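Local coordinates for unconventional myosin IB (Entamoeba histolytica, PDB 5XGG), which is a class I myosin motor whose C-terminal SH3 domain, the part in this crystal, probably recruits partner proteins by binding their proline-rich segments, at residues V7-P12 / L21-G26; G37-E42 / I50-V55. One frame throughout, in Å; residues are numbered along the deposited sequence.

Contact 1: V7-P12 / L21-G26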
ATOM      1  N   VAL A   7       4.889  -1.107   0.334  1.00  9.13           N
ATOM      2  CA  VAL A   7       4.512  -2.112  -0.640  1.00  8.65           C
ATOM      3  C   VAL A   7       4.635  -1.470  -2.000  1.00  8.33           C
ATOM      4  O   VAL A   7       4.576  -0.244  -2.181  1.00  7.99           O
ATOM      5  CB  VAL A   7       3.057  -2.664  -0.466  1.00  8.98           C
ATOM      6  CG1 VAL A   7       2.841  -3.291   0.921  1.00  9.37           C
ATOM      7  CG2 VAL A   7       1.991  -1.601  -0.741  1.00  9.47           C
ATOM      8  N   LYS A   8       4.863  -2.314  -2.994  1.00  9.81           N
ATOM      9  CA  LYS A   8       4.866  -1.871  -4.411  1.00  9.07           C
ATOM     10  C   LYS A   8       3.680  -2.491  -5.144  1.00  8.28           C
ATOM     11  O   LYS A   8       3.428  -3.719  -5.027  1.00  8.52           O
ATOM     12  CB  LYS A   8       6.141  -2.353  -5.072  1.00 11.72           C
ATOM     13  CG  LYS A   8       6.318  -1.861  -6.480  1.00 15.04           C
ATOM     14  CD  LYS A   8       7.746  -2.232  -6.879  1.00 21.75           C
ATOM     15  CE  LYS A   8       7.995  -2.084  -8.336  1.00 26.35           C
ATOM     16  NZ  LYS A   8       9.485  -2.108  -8.548  1.00 30.17           N
ATOM     17  N   ALA A   9       2.900  -1.659  -5.819  1.00  7.76           N
ATOM     18  CA  ALA A   9       1.725  -2.148  -6.554  1.00  7.32           C
ATOM     19  C   ALA A   9       2.195  -3.030  -7.737  1.00  7.17           C
ATOM     20  O   ALA A   9       3.073  -2.663  -8.485  1.00  7.78           O
ATOM     21  CB  ALA A   9       0.927  -0.968  -7.088  1.00  7.07           C
ATOM     22  N   LEU A  10       1.542  -4.175  -7.869  1.00  8.49           N
ATOM     23  CA  LEU A  10       1.785  -5.144  -8.897  1.00  8.43           C
ATOM     24  C   LEU A  10       0.815  -4.862 -10.092  1.00  9.13           C
ATOM     25  O   LEU A  10       1.131  -5.177 -11.282  1.00  8.18           O
ATOM     26  CB  LEU A  10       1.526  -6.505  -8.363  1.00  9.17           C
ATOM     27  CG  LEU A  10       2.374  -6.992  -7.242  1.00 10.87           C
ATOM     28  CD1 LEU A  10       1.891  -8.336  -6.758  1.00 11.99           C
ATOM     29  CD2 LEU A  10       3.868  -6.942  -7.661  1.00 10.77           C
ATOM     30  N   TYR A  11      -0.416  -4.458  -9.761  1.00  8.43           N
ATOM     31  CA  TYR A  11      -1.433  -4.124 -10.789  1.00  8.68           C
ATOM     32  C   TYR A  11      -2.089  -2.780 -10.352  1.00 10.59           C
ATOM     33  O   TYR A  11      -2.039  -2.426  -9.123  1.00  9.34           O
ATOM     34  CB  TYR A  11      -2.493  -5.202 -10.788  1.00  9.12           C
ATOM     35  CG  TYR A  11      -1.954  -6.555 -10.535  1.00  9.66           C
ATOM     36  CD1 TYR A  11      -1.201  -7.246 -11.554  1.00  9.56           C
ATOM     37  CD2 TYR A  11      -2.153  -7.218  -9.276  1.00 10.09           C
ATOM     38  CE1 TYR A  11      -0.623  -8.500 -11.260  1.00 10.34           C
ATOM     39  CE2 TYR A  11      -1.603  -8.433  -9.024  1.00 11.07           C
ATOM     40  CZ  TYR A  11      -0.828  -9.068 -10.007  1.00 11.48           C
ATOM     41  OH  TYR A  11      -0.254 -10.304  -9.677  1.00 14.80           O
ATOM     42  N   PRO A  12      -2.693  -2.023 -11.293  1.00  9.97           N
ATOM     43  CA  PRO A  12      -3.369  -0.847 -10.889  1.00 11.18           C
ATOM     44  C   PRO A  12      -4.678  -1.207 -10.189  1.00 10.07           C
ATOM     45  O   PRO A  12      -5.187  -2.257 -10.375  1.00  9.79           O
ATOM     46  CB  PRO A  12      -3.650  -0.120 -12.252  1.00 12.18           C
ATOM     47  CG  PRO A  12      -3.887  -1.193 -13.188  1.00 12.42           C
ATOM     48  CD  PRO A  12      -2.921  -2.287 -12.750  1.00 13.07           C
ATOM     49  N   LEU A  21      -8.264   3.678  -1.769  1.00  8.19           N
ATOM     50  CA  LEU A  21      -7.171   4.383  -2.441  1.00  8.32           C
ATOM     51  C   LEU A  21      -6.922   3.763  -3.796  1.00  8.23           C
ATOM     52  O   LEU A  21      -6.600   2.575  -3.928  1.00  7.90           O
ATOM     53  CB  LEU A  21      -5.934   4.346  -1.535  1.00  8.47           C
ATOM     54  CG  LEU A  21      -4.619   4.942  -2.071  1.00  8.13           C
ATOM     55  CD1 LEU A  21      -4.739   6.433  -2.200  1.00  8.51           C
ATOM     56  CD2 LEU A  21      -3.449   4.497  -1.078  1.00  8.09           C
ATOM     57  N   SER A  22      -6.951   4.577  -4.843  1.00  7.55           N
ATOM     58  CA  SER A  22      -6.479   4.166  -6.162  1.00  8.01           C
ATOM     59  C   SER A  22      -4.974   4.256  -6.338  1.00  7.79           C
ATOM     60  O   SER A  22      -4.296   5.015  -5.597  1.00  7.97           O
ATOM     61  CB  SER A  22      -7.117   5.037  -7.263  1.00  8.84           C
ATOM     62  OG  SER A  22      -8.536   5.082  -7.176  1.00  9.72           O
ATOM     63  N   PHE A  23      -4.451   3.477  -7.295  1.00  7.62           N
ATOM     64  CA  PHE A  23      -3.010   3.459  -7.507  1.00  8.06           C
ATOM     65  C   PHE A  23      -2.734   2.783  -8.844  1.00  8.51           C
ATOM     66  O   PHE A  23      -3.602   2.141  -9.449  1.00  9.34           O
ATOM     67  CB  PHE A  23      -2.238   2.778  -6.318  1.00  7.28           C
ATOM     68  CG  PHE A  23      -2.724   1.445  -5.973  1.00  6.96           C
ATOM     69  CD1 PHE A  23      -2.197   0.276  -6.606  1.00  6.81           C
ATOM     70  CD2 PHE A  23      -3.676   1.283  -4.943  1.00  7.73           C
ATOM     71  CE1 PHE A  23      -2.712  -0.995  -6.277  1.00  6.40           C
ATOM     72  CE2 PHE A  23      -4.170  -0.006  -4.628  1.00  7.19           C
ATOM     73  CZ  PHE A  23      -3.657  -1.128  -5.272  1.00  6.72           C
ATOM     74  N   LYS A  24      -1.504   2.989  -9.308  1.00  9.67           N
ATOM     75  CA  LYS A  24      -1.024   2.448 -10.540  1.00 10.95           C
ATOM     76  C   LYS A  24       0.131   1.506 -10.245  1.00 10.18           C
ATOM     77  O   LYS A  24       0.759   1.581  -9.193  1.00  8.42           O
ATOM     78  CB  LYS A  24      -0.683   3.616 -11.476  1.00 16.81           C
ATOM     79  CG  LYS A  24       0.670   4.217 -11.368  1.00 22.81           C
ATOM     80  CD  LYS A  24       0.703   5.601 -12.063  1.00 29.27           C
ATOM     81  CE  LYS A  24       2.093   6.291 -11.939  1.00 34.62           C
ATOM     82  NZ  LYS A  24       2.316   6.865 -10.567  1.00 36.79           N
ATOM     83  N   VAL A  25       0.489   0.700 -11.221  1.00  9.71           N
ATOM     84  CA  VAL A  25       1.545  -0.265 -11.119  1.00  9.27           C
ATOM     85  C   VAL A  25       2.831   0.431 -10.815  1.00  9.35           C
ATOM     86  O   VAL A  25       3.114   1.469 -11.380  1.00 10.20           O
ATOM     87  CB  VAL A  25       1.780  -1.078 -12.406  1.00 10.20           C
ATOM     88  CG1 VAL A  25       2.712  -2.196 -12.082  1.00 10.80           C
ATOM     89  CG2 VAL A  25       0.521  -1.703 -12.902  1.00 11.68           C
ATOM     90  N   GLY A  26       3.541  -0.099  -9.827  1.00  9.00           N
ATOM     91  CA  GLY A  26       4.786   0.461  -9.409  1.00 10.17           C
ATOM     92  C   GLY A  26       4.768   1.443  -8.278  1.00 10.19           C
ATOM     93  O   GLY A  26       5.903   1.837  -7.732  1.00 10.17           O
TER
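Val25, Phe23 and Ala9 bury the most surface where the end of the first strand and the turn after it, residues 7-12, meet the last part of the long RT loop of this SH3 domain, residues 21-26. Val25 straddles the turn with its two methyls. CG1, anti to the backbone N (chi1 -170°), rests against the carbonyl oxygens of Ala9 and Leu10, while Val25 CG2 lies alongside the Pro12 ring, only 3.5 Å from Pro12 CD, a tight fit. A branched residue suits this place because each methyl has its own neighbour. Phe23 works from the inner side: its CD1 lies 3.4 Å from Ala9 CB, and the Tyr11 carbonyl O meets the ring edge near its plane, 3.3 Å from Phe23 CE1. The small methyl of Ala9 lets the two backbone segments come close, with Ala9 CB 3.3 Å from Lys24 O. One backbone hydrogen bond pins the crossing, from Gly26 N to Ala9 O (2.9 Å, N-H...O angle 163°). Gly26 has a positive phi, 94°, which glycine, lacking a CB, adopts without strain. Lys24 NZ forms a salt bridge with Asp27. Beyond the contact, Phe23 packs on Ile29 of strand 28-35, Leu43 of strand 38-43 and Ile50 of strand 46-51, so the loop's end is anchored in the hydrophobic core.

Contact 2: G37-E42 / I50-V55; sequences GWWKGE and IPNNYV
Three backbone hydrogen bonds join residues 37-42 to 50-55 in the antiparallel hairpin of strands 38-43 and 46-51, which runs on into the 3-10 turn of the SH3 fold. Trp39 and Ile50 exchange two of them, Trp39 N to Ile50 O (2.8 Å) and Ile50 N to Trp39 O (2.9 Å). The third, from Asn52 N to Gly37 O, is almost straight at 174°. A water donates to the same Gly37 O and accepts from Asn53 N, fastening the start of the 3-10 turn to the residue that leads into strand 38-43. Pro51 suits the neighbouring non-hydrogen-bonded pair with Trp38, where no N-H is needed toward the partner strand. Its CA lies over one face of the Trp38 indole, near the rim, and Pro51 CD is 3.6 Å from Trp38 CZ3. Trp38 also touches Tyr13, an arrangement consistent with the aromatic ligand-binding surface of SH3 domains. On the other side of the sheet, Trp39 CB packs on Ile50 CG1, and Lys34 makes a cation-pi contact with the indole. Asn52 turns CG between its backbone N and carbonyl carbon (chi1 73°), bringing CG close to Gly37 O with the amide plane 69° from the Trp39 ring, and Asn52 CB makes a CH-pi contact 3.6 Å from the centroid of the Trp39 five-membered ring.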
ATOM      1  N   GLY A  37      -7.697  -8.765   4.472  1.00 14.08           N
ATOM      2  CA  GLY A  37      -7.355  -8.607   3.062  1.00 12.78           C
ATOM      3  C   GLY A  37      -7.180  -7.166   2.577  1.00 12.53           C
ATOM      4  O   GLY A  37      -6.714  -6.958   1.453  1.00 11.43           O
ATOM      5  N   TRP A  38      -7.491  -6.183   3.426  1.00 11.17           N
ATOM      6  CA  TRP A  38      -7.376  -4.758   3.073  1.00 10.60           C
ATOM      7  C   TRP A  38      -6.438  -4.051   3.984  1.00 10.09           C
ATOM      8  O   TRP A  38      -6.525  -4.229   5.220  1.00 10.89           O
ATOM      9  CB  TRP A  38      -8.713  -4.075   3.205  1.00 11.46           C
ATOM     10  CG  TRP A  38      -9.697  -4.619   2.150  1.00 13.08           C
ATOM     11  CD1 TRP A  38     -10.489  -5.718   2.251  1.00 14.29           C
ATOM     12  CD2 TRP A  38      -9.933  -4.066   0.893  1.00 12.69           C
ATOM     13  NE1 TRP A  38     -11.227  -5.896   1.096  1.00 14.96           N
ATOM     14  CE2 TRP A  38     -10.944  -4.844   0.269  1.00 14.53           C
ATOM     15  CE3 TRP A  38      -9.452  -2.960   0.232  1.00 12.50           C
ATOM     16  CZ2 TRP A  38     -11.421  -4.547  -0.987  1.00 14.74           C
ATOM     17  CZ3 TRP A  38      -9.994  -2.632  -1.008  1.00 13.97           C
ATOM     18  CH2 TRP A  38     -10.927  -3.443  -1.607  1.00 14.48           C
ATOM     19  N   TRP A  39      -5.534  -3.267   3.402  1.00  8.87           N
ATOM     20  CA  TRP A  39      -4.523  -2.551   4.188  1.00  8.28           C
ATOM     21  C   TRP A  39      -4.755  -1.102   4.021  1.00  8.70           C
ATOM     22  O   TRP A  39      -5.175  -0.649   2.990  1.00  8.20           O
ATOM     23  CB  TRP A  39      -3.145  -2.874   3.738  1.00  8.71           C
ATOM     24  CG  TRP A  39      -2.702  -4.318   4.156  1.00  9.08           C
ATOM     25  CD1 TRP A  39      -3.489  -5.277   4.783  1.00  9.03           C
ATOM     26  CD2 TRP A  39      -1.533  -4.963   3.779  1.00 10.28           C
ATOM     27  NE1 TRP A  39      -2.787  -6.453   4.939  1.00 11.00           N
ATOM     28  CE2 TRP A  39      -1.567  -6.278   4.346  1.00 11.25           C
ATOM     29  CE3 TRP A  39      -0.377  -4.540   3.161  1.00  9.86           C
ATOM     30  CZ2 TRP A  39      -0.546  -7.154   4.184  1.00 12.33           C
ATOM     31  CZ3 TRP A  39       0.647  -5.423   3.005  1.00 12.89           C
ATOM     32  CH2 TRP A  39       0.603  -6.691   3.566  1.00 13.84           C
ATOM     33  N   LYS A  40      -4.527  -0.313   5.070  1.00  8.49           N
ATOM     34  CA  LYS A  40      -4.720   1.120   4.904  1.00  9.56           C
ATOM     35  C   LYS A  40      -3.439   1.753   4.393  1.00  8.78           C
ATOM     36  O   LYS A  40      -2.421   1.661   5.044  1.00  9.03           O
ATOM     37  CB  LYS A  40      -5.102   1.728   6.259  1.00 11.73           C
ATOM     38  CG  LYS A  40      -5.343   3.175   6.154  1.00 15.22           C
ATOM     39  CD  LYS A  40      -5.957   3.698   7.398  1.00 20.83           C
ATOM     40  CE  LYS A  40      -7.464   3.752   7.248  1.00 21.34           C
ATOM     41  NZ  LYS A  40      -7.797   4.733   8.265  1.00 24.62           N
ATOM     42  N   GLY A  41      -3.455   2.242   3.140  1.00  7.52           N
ATOM     43  CA  GLY A  41      -2.278   2.800   2.487  1.00  8.92           C
ATOM     44  C   GLY A  41      -2.262   4.292   2.479  1.00  8.71           C
ATOM     45  O   GLY A  41      -3.326   4.931   2.627  1.00  8.61           O
ATOM     46  N   GLU A  42      -1.064   4.831   2.304  1.00  8.87           N
ATOM     47  CA  GLU A  42      -0.803   6.219   2.160  1.00 10.39           C
ATOM     48  C   GLU A  42       0.089   6.425   0.978  1.00 10.11           C
ATOM     49  O   GLU A  42       1.138   5.813   0.924  1.00  9.04           O
ATOM     50  CB  GLU A  42      -0.127   6.635   3.445  1.00 12.93           C
ATOM     51  CG  GLU A  42       0.092   8.097   3.561  1.00 16.03           C
ATOM     52  CD  GLU A  42       1.125   8.667   2.696  1.00 20.57           C
ATOM     53  OE1 GLU A  42       2.198   8.086   2.505  1.00 27.57           O
ATOM     54  OE2 GLU A  42       0.836   9.789   2.191  1.00 25.60           O
ATOM     55  N   ILE A  50      -6.601  -0.355   0.513  1.00  7.11           N
ATOM     56  CA  ILE A  50      -6.145  -1.053  -0.680  1.00  7.58           C
ATOM     57  C   ILE A  50      -6.231  -2.553  -0.459  1.00  7.20           C
ATOM     58  O   ILE A  50      -6.056  -3.076   0.625  1.00  7.66           O
ATOM     59  CB  ILE A  50      -4.713  -0.663  -1.028  1.00  8.19           C
ATOM     60  CG1 ILE A  50      -3.626  -1.198  -0.013  1.00  8.75           C
ATOM     61  CG2 ILE A  50      -4.534   0.819  -1.185  1.00  8.73           C
ATOM     62  CD1 ILE A  50      -2.187  -0.916  -0.454  1.00  9.83           C
ATOM     63  N   PRO A  51      -6.528  -3.296  -1.529  1.00  7.13           N
ATOM     64  CA  PRO A  51      -6.477  -4.762  -1.477  1.00  7.44           C
ATOM     65  C   PRO A  51      -5.055  -5.285  -1.450  1.00  7.10           C
ATOM     66  O   PRO A  51      -4.256  -4.940  -2.347  1.00  5.87           O
ATOM     67  CB  PRO A  51      -7.163  -5.150  -2.805  1.00  7.55           C
ATOM     68  CG  PRO A  51      -6.947  -3.986  -3.675  1.00  7.19           C
ATOM     69  CD  PRO A  51      -6.864  -2.778  -2.833  1.00  7.85           C
ATOM     70  N   ASN A  52      -4.698  -6.040  -0.384  1.00  7.41           N
ATOM     71  CA  ASN A  52      -3.330  -6.450  -0.234  1.00  9.45           C
ATOM     72  C   ASN A  52      -2.842  -7.407  -1.306  1.00  8.94           C
ATOM     73  O   ASN A  52      -1.692  -7.498  -1.504  1.00  9.82           O
ATOM     74  CB  ASN A  52      -3.055  -6.970   1.198  1.00 10.82           C
ATOM     75  CG  ASN A  52      -3.677  -8.354   1.485  1.00 14.69           C
ATOM     76  OD1 ASN A  52      -3.848  -9.168   0.618  1.00 18.65           O
ATOM     77  ND2 ASN A  52      -3.948  -8.622   2.753  1.00 16.28           N
ATOM     78  N   ASN A  53      -3.760  -8.117  -2.014  1.00  7.27           N
ATOM     79  CA  ASN A  53      -3.336  -8.980  -3.099  1.00  7.75           C
ATOM     80  C   ASN A  53      -3.061  -8.258  -4.411  1.00  7.43           C
ATOM     81  O   ASN A  53      -2.731  -8.942  -5.398  1.00  8.30           O
ATOM     82  CB  ASN A  53      -4.338 -10.113  -3.248  1.00  7.94           C
ATOM     83  CG  ASN A  53      -5.768  -9.660  -3.612  1.00  7.86           C
ATOM     84  OD1 ASN A  53      -6.042  -8.500  -3.779  1.00  7.55           O
ATOM     85  ND2 ASN A  53      -6.704 -10.629  -3.657  1.00  7.57           N
ATOM     86  N   TYR A  54      -3.044  -6.893  -4.395  1.00  6.79           N
ATOM     87  CA  TYR A  54      -2.580  -6.072  -5.519  1.00  6.15           C
ATOM     88  C   TYR A  54      -1.184  -5.620  -5.384  1.00  6.50           C
ATOM     89  O   TYR A  54      -0.626  -5.027  -6.279  1.00  5.89           O
ATOM     90  CB  TYR A  54      -3.503  -4.885  -5.839  1.00  5.40           C
ATOM     91  CG  TYR A  54      -4.733  -5.213  -6.576  1.00  5.68           C
ATOM     92  CD1 TYR A  54      -5.690  -6.099  -6.055  1.00  5.52           C
ATOM     93  CD2 TYR A  54      -5.064  -4.547  -7.767  1.00  5.39           C
ATOM     94  CE1 TYR A  54      -6.872  -6.334  -6.765  1.00  6.11           C
ATOM     95  CE2 TYR A  54      -6.201  -4.863  -8.510  1.00  5.87           C
ATOM     96  CZ  TYR A  54      -7.127  -5.696  -7.966  1.00  6.27           C
ATOM     97  OH  TYR A  54      -8.291  -5.912  -8.667  1.00  7.49           O
ATOM     98  N   VAL A  55      -0.589  -5.871  -4.227  1.00  7.02           N
ATOM     99  CA  VAL A  55       0.726  -5.347  -3.928  1.00  7.33           C
ATOM    100  C   VAL A  55       1.655  -6.385  -3.315  1.00  8.10           C
ATOM    101  O   VAL A  55       1.229  -7.479  -2.993  1.00  8.46           O
ATOM    102  CB  VAL A  55       0.552  -4.180  -2.928  1.00  7.60           C
ATOM    103  CG1 VAL A  55      -0.471  -3.127  -3.403  1.00  6.89           C
ATOM    104  CG2 VAL A  55       0.211  -4.664  -1.522  1.00  7.80           C
TER
HETATM  105  O   HOH W   1      -6.602  -8.760  -0.686  1.00 16.90           O

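Overall arrangement
From the N terminus, the chain runs through strand 6-9 into contact 1, which closes the RT loop by bringing residues 21-26 back against 7-12. Strand 28-35 follows, and only then does contact 2 open: residues 37-42 meet 50-55 across the hairpin whose turn lies between strands 38-43 and 46-51. The two loops are therefore in series, neither nested nor crossed. In space contact 1 and contact 2 nevertheless touch, with about 9 Å between the centres of contacts 1 and 2. A probable hydrogen bond from Leu10 N to Tyr54 O and packing of Lys8 O against Val55 CB join them, so the ends of the RT loop and the 3-10 turn are tied to the same sheet.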